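Local coordinates for adenylate cyclase-like protein (Chlamydia trachomatis, PDB 4QO6) that is CdsD, a structural protein of the type III secretion system that forms part of its inner-membrane ring; this crystallised piece belongs to its periplasmic region, at residues Ile39-Asn44 and Phe124-Leu129; Ala73-Met78 and Gly99-Ser104; Ser151-Val156 and Asn173-Lys178. All blocks are in the same frame, centred on the assembly; numbering follows the deposited sequence.

In the fold
The chain is extended, with a radius of gyration of 28 Å; contacts 1 and 2 lie close together in its PD1-PD2 part, and contact 3 comes later in the chain. Contact 1 ties the loop before strand 130-136 back to strand 41-42 and so brings PD1 and PD2 together. Contact 2 lies between the two segments of contact 1 in sequence and packs helix 71-83 on strand 100-107 within PD2; the centres of these two contacts are about 8 Å apart, and Leu-129 O and Phe-101 N probably hydrogen-bond. Contact 3, in the BON domain, is remote, its nearest atoms about 27 Å from contact 2, consistent with an extended chain of successive regions.

Contact 1 of 3, residues Ile39-Asn44 and Phe124-Leu129; sequences IGHVRN and FNYLSL
The imidazole of His-41 turns its edge toward one face of the Tyr-126 phenol ring, an offset edge-to-face pair with the planes 72° apart. The ring centroids of His-41 and Tyr-126 are separated by 5.3 Å, and the displacement sets His-41 CE1 over one flank of the phenol, 3.8 Å from Tyr-126 CE1. The opposite face of that phenol is covered by its own neighbour, Asn-125 CB, so the ring is sandwiched between a polarised C-H edge and an aliphatic carbon. A further flat group lies close by: the backbone N of Tyr-126 lies above one face of the Phe-124 ring, 3.6 Å from the plane and offset toward the rim.

The imidazole's other neighbour across the contact is Leu-129, which meets it from the opposite direction. Its methyl CD1 comes obliquely to within 3.5 Å of His-41 NE2. A bond from Leu-129 N to Tyr-126 O, 3.0 Å, closes the 3-10 turn and brings these two side chains together around the histidine. With His-41 CG anti to its carbonyl carbon (chi1 -60°), the ring reaches across to them. Its other nitrogen, ND1, next to CG, hydrogen-bonds to Asp-71 OD1; this should fix the ring's rotation and may stabilise a positively charged imidazole. Histidine suits the place because one edge can pack on carbon while the other answers a carboxylate.

Just before it, Gly-40 turns the chain through a corner with a phi of 126°, a conformation natural to glycine. Strand 41-42 bonds through its backbone to strand 63-70, whose Ile-69 touches both His-41 and Tyr-126, and Tyr-126 also rests on Val-74 of helix 71-83. The loop between helix 110-123 and strand 130-136 is thereby pinned against the edge strand of the PD1 sheet.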
loop_
_atom_site.group_PDB
_atom_site.type_symbol
_atom_site.label_atom_id
_atom_site.label_comp_id
_atom_site.label_asym_id
_atom_site.label_seq_id
_atom_site.Cartn_x
_atom_site.Cartn_y
_atom_site.Cartn_z
ATOM N N ILE A 39 -14.309 24.455 -4.772
ATOM C CA ILE A 39 -12.989 23.863 -4.572
ATOM C C ILE A 39 -13.073 22.521 -3.856
ATOM O O ILE A 39 -14.102 22.211 -3.241
ATOM C CB ILE A 39 -12.050 24.887 -3.846
ATOM C CG1 ILE A 39 -10.577 24.503 -4.007
ATOM C CG2 ILE A 39 -12.328 25.038 -2.366
ATOM C CD1 ILE A 39 -9.635 25.636 -3.620
ATOM N N GLY A 40 -12.017 21.709 -3.969
ATOM C CA GLY A 40 -11.836 20.421 -3.220
ATOM C C GLY A 40 -11.565 19.254 -4.178
ATOM O O GLY A 40 -11.005 19.503 -5.222
ATOM N N HIS A 41 -11.930 18.001 -3.822
ATOM C CA HIS A 41 -11.636 16.759 -4.549
ATOM C C HIS A 41 -12.915 15.934 -4.806
ATOM O O HIS A 41 -13.796 15.837 -3.901
ATOM C CB HIS A 41 -10.730 15.861 -3.691
ATOM C CG HIS A 41 -9.412 16.489 -3.345
ATOM N ND1 HIS A 41 -8.247 16.215 -4.025
ATOM C CD2 HIS A 41 -9.093 17.413 -2.415
ATOM C CE1 HIS A 41 -7.266 16.938 -3.521
ATOM N NE2 HIS A 41 -7.757 17.667 -2.532
ATOM N N VAL A 42 -12.953 15.284 -5.972
ATOM C CA VAL A 42 -13.881 14.193 -6.267
ATOM C C VAL A 42 -13.098 12.975 -6.711
ATOM O O VAL A 42 -11.932 13.088 -7.139
ATOM C CB VAL A 42 -14.966 14.553 -7.335
ATOM C CG1 VAL A 42 -15.838 15.709 -6.862
ATOM C CG2 VAL A 42 -14.328 14.947 -8.616
ATOM N N ARG A 43 -13.739 11.802 -6.586
ATOM C CA ARG A 43 -13.139 10.483 -7.030
ATOM C C ARG A 43 -12.633 10.484 -8.505
ATOM O O ARG A 43 -11.518 10.039 -8.761
ATOM C CB ARG A 43 -14.185 9.373 -6.827
ATOM C CG ARG A 43 -13.735 7.961 -7.194
ATOM C CD ARG A 43 -14.760 6.901 -6.873
ATOM N NE ARG A 43 -16.032 7.215 -7.545
ATOM C CZ ARG A 43 -17.043 6.365 -7.745
ATOM N NH1 ARG A 43 -16.974 5.086 -7.364
ATOM N NH2 ARG A 43 -18.125 6.806 -8.381
ATOM N N ASN A 44 -13.443 11.026 -9.455
ATOM C CA ASN A 44 -13.129 11.007 -10.895
ATOM C C ASN A 44 -13.929 11.977 -11.758
ATOM O O ASN A 44 -14.850 12.602 -11.285
ATOM C CB ASN A 44 -13.253 9.583 -11.459
ATOM C CG ASN A 44 -14.663 9.000 -11.355
ATOM O OD1 ASN A 44 -15.662 9.637 -11.669
ATOM N ND2 ASN A 44 -14.730 7.778 -10.948
ATOM N N PHE A 124 4.947 15.476 -6.516
ATOM C CA PHE A 124 3.579 15.278 -6.071
ATOM C C PHE A 124 3.015 16.535 -5.390
ATOM O O PHE A 124 3.617 17.026 -4.472
ATOM C CB PHE A 124 3.498 14.089 -5.109
ATOM C CG PHE A 124 2.087 13.606 -4.867
ATOM C CD1 PHE A 124 1.255 13.348 -5.906
ATOM C CD2 PHE A 124 1.593 13.469 -3.600
ATOM C CE1 PHE A 124 -0.059 12.906 -5.708
ATOM C CE2 PHE A 124 0.292 13.034 -3.389
ATOM C CZ PHE A 124 -0.525 12.728 -4.446
ATOM N N ASN A 125 1.831 16.985 -5.815
ATOM C CA ASN A 125 1.183 18.186 -5.269
ATOM C C ASN A 125 0.323 18.017 -4.039
ATOM O O ASN A 125 -0.243 18.982 -3.567
ATOM C CB ASN A 125 0.300 18.866 -6.318
ATOM C CG ASN A 125 1.094 19.592 -7.373
ATOM O OD1 ASN A 125 2.085 20.272 -7.076
ATOM N ND2 ASN A 125 0.661 19.460 -8.630
ATOM N N TYR A 126 0.186 16.812 -3.504
ATOM C CA TYR A 126 -0.681 16.597 -2.351
ATOM C C TYR A 126 -0.095 15.761 -1.243
ATOM O O TYR A 126 -0.752 14.866 -0.740
ATOM C CB TYR A 126 -1.993 15.979 -2.842
ATOM C CG TYR A 126 -2.684 16.842 -3.892
ATOM C CD1 TYR A 126 -3.428 17.927 -3.533
ATOM C CD2 TYR A 126 -2.626 16.510 -5.236
ATOM C CE1 TYR A 126 -4.073 18.720 -4.478
ATOM C CE2 TYR A 126 -3.285 17.273 -6.195
ATOM C CZ TYR A 126 -3.996 18.379 -5.797
ATOM O OH TYR A 126 -4.561 19.138 -6.768
ATOM N N LEU A 127 1.142 16.026 -0.883
ATOM C CA LEU A 127 1.852 15.322 0.202
ATOM C C LEU A 127 1.160 15.327 1.518
ATOM O O LEU A 127 1.286 14.386 2.261
ATOM C CB LEU A 127 3.250 15.965 0.446
ATOM C CG LEU A 127 4.275 15.658 -0.677
ATOM C CD1 LEU A 127 5.470 16.598 -0.596
ATOM C CD2 LEU A 127 4.755 14.220 -0.586
ATOM N N SER A 128 0.499 16.412 1.887
ATOM C CA SER A 128 -0.156 16.436 3.194
ATOM C C SER A 128 -1.346 15.482 3.223
ATOM O O SER A 128 -1.810 15.194 4.266
ATOM C CB SER A 128 -0.617 17.853 3.593
ATOM O OG SER A 128 -1.270 18.535 2.543
ATOM N N LEU A 129 -1.810 14.971 2.085
ATOM C CA LEU A 129 -2.991 14.088 2.011
ATOM C C LEU A 129 -2.507 12.670 1.740
ATOM O O LEU A 129 -3.328 11.778 1.511
ATOM C CB LEU A 129 -3.907 14.522 0.835
ATOM C CG LEU A 129 -4.395 15.996 0.830
ATOM C CD1 LEU A 129 -5.402 16.307 -0.273
ATOM C CD2 LEU A 129 -4.957 16.357 2.178
#

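Contact 2 of 3, residues Ala73-Met78 and Gly99-Ser104; sequences AVWQEM and GIFVIS
Phe-101 sends its ring from strand 100-107 toward helix 71-83, where the rim, at CE1 and CZ, meets Val-74 and Trp-75. The Val-74 side chain crosses the phenyl group at about a right angle. Its CG1 methyl comes obliquely to the ring, 3.9 Å from Phe-101 CZ. That branch is trans to the backbone N (chi1 180°), which carries it out from the helix to the ring, and a beta-branched residue offers a compact apolar surface here.

Trp-75 meets the same ring differently, edge against edge: its CD1 lies 4.1 Å from Phe-101 CE1, each atom near the plane of the other ring, so this is no stack. Trp-75 CG sits between the backbone N and the carbonyl carbon (chi1 58°), which brings the pyrrole end of the indole to Phe-101. A large flat residue suits this place, since the indole also touches Met-93, Gln-94 and Ser-95 of strand 92-95.

Phe-101 is buried, and Phe-124, after helix 110-123, packs edge-to-face with it. Helix 71-83 thus packs against strands 92-95 and 100-107 of the sheet that 130-136 completes, and Phe-101 is one of the residues that join them within PD2.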
loop_
_atom_site.group_PDB
_atom_site.type_symbol
_atom_site.label_atom_id
_atom_site.label_comp_id
_atom_site.label_asym_id
_atom_site.label_seq_id
_atom_site.Cartn_x
_atom_site.Cartn_y
_atom_site.Cartn_z
ATOM N N ALA A 73 -7.166 11.409 -12.166
ATOM C CA ALA A 73 -6.177 11.999 -13.066
ATOM C C ALA A 73 -4.900 12.166 -12.279
ATOM O O ALA A 73 -3.858 11.887 -12.782
ATOM C CB ALA A 73 -6.634 13.367 -13.614
ATOM N N VAL A 74 -5.013 12.607 -11.031
ATOM C CA VAL A 74 -3.854 12.766 -10.132
ATOM C C VAL A 74 -3.051 11.524 -9.860
ATOM O O VAL A 74 -1.843 11.501 -10.172
ATOM C CB VAL A 74 -4.194 13.447 -8.820
ATOM C CG1 VAL A 74 -2.948 13.562 -7.960
ATOM C CG2 VAL A 74 -4.800 14.865 -9.061
ATOM N N TRP A 75 -3.664 10.457 -9.369
ATOM C CA TRP A 75 -2.860 9.246 -9.141
ATOM C C TRP A 75 -2.487 8.501 -10.390
ATOM O O TRP A 75 -1.455 7.821 -10.391
ATOM C CB TRP A 75 -3.422 8.306 -8.036
ATOM C CG TRP A 75 -4.790 7.784 -8.218
ATOM C CD1 TRP A 75 -5.913 8.255 -7.626
ATOM C CD2 TRP A 75 -5.185 6.658 -9.022
ATOM N NE1 TRP A 75 -7.022 7.520 -8.046
ATOM C CE2 TRP A 75 -6.598 6.529 -8.902
ATOM C CE3 TRP A 75 -4.507 5.792 -9.866
ATOM C CZ2 TRP A 75 -7.341 5.519 -9.589
ATOM C CZ3 TRP A 75 -5.255 4.769 -10.576
ATOM C CH2 TRP A 75 -6.664 4.645 -10.388
ATOM N N GLN A 76 -3.312 8.566 -11.461
ATOM C CA GLN A 76 -2.911 7.925 -12.713
ATOM C C GLN A 76 -1.623 8.612 -13.305
ATOM O O GLN A 76 -0.746 7.943 -13.826
ATOM C CB GLN A 76 -4.031 7.982 -13.740
ATOM C CG GLN A 76 -5.098 6.915 -13.505
ATOM C CD GLN A 76 -6.252 7.047 -14.488
ATOM O OE1 GLN A 76 -6.466 8.128 -15.076
ATOM N NE2 GLN A 76 -7.058 5.965 -14.621
ATOM N N GLU A 77 -1.618 9.940 -13.287
ATOM C CA GLU A 77 -0.488 10.741 -13.712
ATOM C C GLU A 77 0.745 10.304 -12.908
ATOM O O GLU A 77 1.736 9.975 -13.470
ATOM C CB GLU A 77 -0.794 12.229 -13.520
ATOM C CG GLU A 77 0.389 13.172 -13.770
ATOM C CD GLU A 77 0.594 14.262 -12.696
ATOM O OE1 GLU A 77 -0.396 14.958 -12.306
ATOM O OE2 GLU A 77 1.770 14.439 -12.238
ATOM N N MET A 78 0.654 10.233 -11.600
ATOM C CA MET A 78 1.795 9.853 -10.770
ATOM C C MET A 78 2.304 8.433 -11.085
ATOM O O MET A 78 3.506 8.196 -11.108
ATOM C CB MET A 78 1.425 10.030 -9.261
ATOM C CG MET A 78 2.571 9.932 -8.214
ATOM S SD MET A 78 4.064 11.070 -8.279
ATOM C CE MET A 78 3.370 12.512 -9.053
ATOM N N GLY A 99 -9.665 13.092 -1.653
ATOM C CA GLY A 99 -8.739 13.756 -0.786
ATOM C C GLY A 99 -7.803 12.869 0.016
ATOM O O GLY A 99 -7.021 13.403 0.773
ATOM N N ILE A 100 -7.818 11.560 -0.175
ATOM C CA ILE A 100 -6.864 10.667 0.505
ATOM C C ILE A 100 -6.106 9.897 -0.572
ATOM O O ILE A 100 -6.746 9.199 -1.385
ATOM C CB ILE A 100 -7.535 9.577 1.390
ATOM C CG1 ILE A 100 -8.530 10.137 2.423
ATOM C CG2 ILE A 100 -6.483 8.787 2.137
ATOM C CD1 ILE A 100 -7.946 11.116 3.417
ATOM N N PHE A 101 -4.760 10.023 -0.566
ATOM C CA PHE A 101 -3.893 9.268 -1.478
ATOM C C PHE A 101 -3.039 8.253 -0.684
ATOM O O PHE A 101 -2.543 8.568 0.407
ATOM C CB PHE A 101 -2.972 10.203 -2.290
ATOM C CG PHE A 101 -3.729 11.122 -3.208
ATOM C CD1 PHE A 101 -4.187 10.677 -4.430
ATOM C CD2 PHE A 101 -4.086 12.350 -2.802
ATOM C CE1 PHE A 101 -4.919 11.476 -5.251
ATOM C CE2 PHE A 101 -4.777 13.176 -3.635
ATOM C CZ PHE A 101 -5.205 12.731 -4.847
ATOM N N VAL A 102 -2.861 7.056 -1.269
ATOM C CA VAL A 102 -2.171 5.937 -0.655
ATOM C C VAL A 102 -1.110 5.435 -1.624
ATOM O O VAL A 102 -1.414 5.173 -2.783
ATOM C CB VAL A 102 -3.132 4.776 -0.368
ATOM C CG1 VAL A 102 -2.374 3.583 0.211
ATOM C CG2 VAL A 102 -4.229 5.210 0.610
ATOM N N ILE A 103 0.130 5.348 -1.158
ATOM C CA ILE A 103 1.261 4.907 -1.974
ATOM C C ILE A 103 1.679 3.535 -1.410
ATOM O O ILE A 103 1.879 3.393 -0.189
ATOM C CB ILE A 103 2.439 5.948 -1.966
ATOM C CG1 ILE A 103 3.616 5.490 -2.828
ATOM C CG2 ILE A 103 3.000 6.205 -0.586
ATOM C CD1 ILE A 103 3.474 5.942 -4.249
ATOM N N SER A 104 1.846 2.536 -2.287
ATOM C CA SER A 104 2.038 1.159 -1.813
ATOM C C SER A 104 2.982 0.422 -2.711
ATOM O O SER A 104 3.227 0.860 -3.813
ATOM C CB SER A 104 0.682 0.424 -1.728
ATOM O OG SER A 104 0.168 0.314 -3.029
#

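Contact 3 of 3, residues Ser151-Val156 and Asn173-Lys178; sequences SGFANV and NKDADK
Phe-153 packs the rim of its ring against the start of helix 176-187, and this is the close-fitting apolar part of the contact. Lys-178 CG lies at the ring edge, near its plane, 3.9 Å from Phe-153 CE2. On the neighbouring rim, Asp-175 CB approaches to 4.0 Å from Phe-153 CE1, with the carboxylate plane nearly perpendicular to the ring, at 86°. Phenylalanine suits the place: Phe-153 is buried, and it also meets Phe-179 edge-to-face and touches Val-182 and Ile-171, while the aliphatic parts of two charged residues meet the rim of its ring.

On the solvent side, exposed Lys-178 and a water meet the chain instead. Lys-178 starts with CG trans to the backbone N (chi1 176°), then bends near its end and lays CE and NZ over the chain around Ser-151, whose O is 3.2 Å from NZ. A water lies above one face of the Phe-153 ring, donating to Gly-152 O at 3.0 Å and, weakly, to Asp-175 OD2. Gly-152, with positive phi, ends helix 137-150 in a Schellman motif, a turn that glycine makes without strain.

The Ser-151 carbonyl at the end of one helix thus lies near the lysine, and an aspartate stands at the N-cap position of the next, though its side chain makes no capping bond. Both charges would probably be favoured by the helix dipoles; the apolar ring joins these two helix ends in the BON domain, and electrostatics may add to it.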
loop_
_atom_site.group_PDB
_atom_site.type_symbol
_atom_site.label_atom_id
_atom_site.label_comp_id
_atom_site.label_asym_id
_atom_site.label_seq_id
_atom_site.Cartn_x
_atom_site.Cartn_y
_atom_site.Cartn_z
ATOM N N SER A 151 12.341 -18.188 18.519
ATOM C CA SER A 151 11.712 -19.476 18.567
ATOM C C SER A 151 12.687 -20.665 18.676
ATOM O O SER A 151 12.240 -21.771 18.835
ATOM C CB SER A 151 10.819 -19.632 17.347
ATOM O OG SER A 151 9.493 -19.255 17.679
ATOM N N GLY A 152 13.980 -20.427 18.607
ATOM C CA GLY A 152 14.978 -21.486 18.626
ATOM C C GLY A 152 15.501 -21.926 17.244
ATOM O O GLY A 152 16.033 -23.043 17.123
ATOM N N PHE A 153 15.399 -21.051 16.222
ATOM C CA PHE A 153 15.690 -21.427 14.839
ATOM C C PHE A 153 16.652 -20.478 14.159
ATOM O O PHE A 153 16.425 -20.028 13.036
ATOM C CB PHE A 153 14.383 -21.562 14.041
ATOM C CG PHE A 153 13.542 -22.761 14.447
ATOM C CD1 PHE A 153 14.032 -24.056 14.294
ATOM C CD2 PHE A 153 12.236 -22.604 14.945
ATOM C CE1 PHE A 153 13.243 -25.172 14.667
ATOM C CE2 PHE A 153 11.450 -23.708 15.322
ATOM C CZ PHE A 153 11.957 -25.004 15.161
ATOM N N ALA A 154 17.787 -20.243 14.803
ATOM C CA ALA A 154 18.762 -19.268 14.323
ATOM C C ALA A 154 19.856 -19.506 13.234
ATOM O O ALA A 154 20.272 -18.492 12.697
ATOM C CB ALA A 154 19.456 -18.656 15.544
ATOM N N ASN A 155 20.391 -20.670 12.822
ATOM C CA ASN A 155 19.777 -21.944 12.469
ATOM C C ASN A 155 19.146 -21.810 11.017
ATOM O O ASN A 155 19.858 -21.950 10.010
ATOM C CB ASN A 155 18.846 -22.444 13.576
ATOM C CG ASN A 155 18.606 -23.927 13.519
ATOM O OD1 ASN A 155 19.136 -24.622 12.653
ATOM N ND2 ASN A 155 17.775 -24.430 14.437
ATOM N N VAL A 156 17.854 -21.497 10.920
ATOM C CA VAL A 156 17.167 -21.207 9.652
ATOM C C VAL A 156 17.359 -19.770 9.173
ATOM O O VAL A 156 17.228 -18.796 9.963
ATOM C CB VAL A 156 15.675 -21.451 9.820
ATOM C CG1 VAL A 156 14.883 -21.134 8.544
ATOM C CG2 VAL A 156 15.467 -22.878 10.277
ATOM N N ASN A 173 15.074 -33.385 13.641
ATOM C CA ASN A 173 13.806 -34.079 13.286
ATOM C C ASN A 173 12.727 -33.952 14.346
ATOM O O ASN A 173 11.556 -33.757 14.029
ATOM C CB ASN A 173 14.004 -35.570 12.999
ATOM C CG ASN A 173 12.947 -36.123 12.051
ATOM O OD1 ASN A 173 11.891 -36.588 12.478
ATOM N ND2 ASN A 173 13.227 -36.066 10.759
ATOM N N LYS A 174 13.135 -34.040 15.605
ATOM C CA LYS A 174 12.238 -33.753 16.713
ATOM C C LYS A 174 11.428 -32.476 16.485
ATOM O O LYS A 174 10.236 -32.464 16.775
ATOM C CB LYS A 174 13.021 -33.645 18.027
ATOM C CG LYS A 174 13.589 -34.979 18.506
ATOM C CD LYS A 174 14.499 -34.860 19.727
ATOM C CE LYS A 174 15.965 -34.592 19.376
ATOM N NZ LYS A 174 16.317 -33.146 19.434
ATOM N N ASP A 175 12.056 -31.437 15.915
ATOM C CA ASP A 175 11.474 -30.060 15.834
ATOM C C ASP A 175 10.434 -29.790 14.738
ATOM O O ASP A 175 10.044 -28.649 14.555
ATOM C CB ASP A 175 12.600 -29.005 15.713
ATOM C CG ASP A 175 13.450 -28.878 16.989
ATOM O OD1 ASP A 175 13.084 -29.406 18.055
ATOM O OD2 ASP A 175 14.499 -28.213 16.940
ATOM N N ALA A 176 9.961 -30.813 14.025
ATOM C CA ALA A 176 9.076 -30.597 12.879
ATOM C C ALA A 176 7.783 -29.829 13.203
ATOM O O ALA A 176 7.455 -28.873 12.519
ATOM C CB ALA A 176 8.738 -31.924 12.204
ATOM N N ASP A 177 7.036 -30.267 14.215
ATOM C CA ASP A 177 5.755 -29.619 14.592
ATOM C C ASP A 177 5.892 -28.206 15.199
ATOM O O ASP A 177 5.055 -27.344 14.961
ATOM C CB ASP A 177 4.965 -30.525 15.539
ATOM C CG ASP A 177 4.358 -31.732 14.822
ATOM O OD1 ASP A 177 4.184 -31.685 13.591
ATOM O OD2 ASP A 177 4.061 -32.741 15.485
ATOM N N LYS A 178 6.944 -27.971 15.972
ATOM C CA LYS A 178 7.246 -26.626 16.440
ATOM C C LYS A 178 7.542 -25.683 15.264
ATOM O O LYS A 178 7.081 -24.542 15.242
ATOM C CB LYS A 178 8.433 -26.656 17.405
ATOM C CG LYS A 178 8.911 -25.286 17.883
ATOM C CD LYS A 178 9.515 -25.349 19.280
ATOM C CE LYS A 178 10.622 -24.327 19.524
ATOM N NZ LYS A 178 11.988 -24.942 19.354
HETATM O O HOH W 1 14.601 -25.196 18.563
#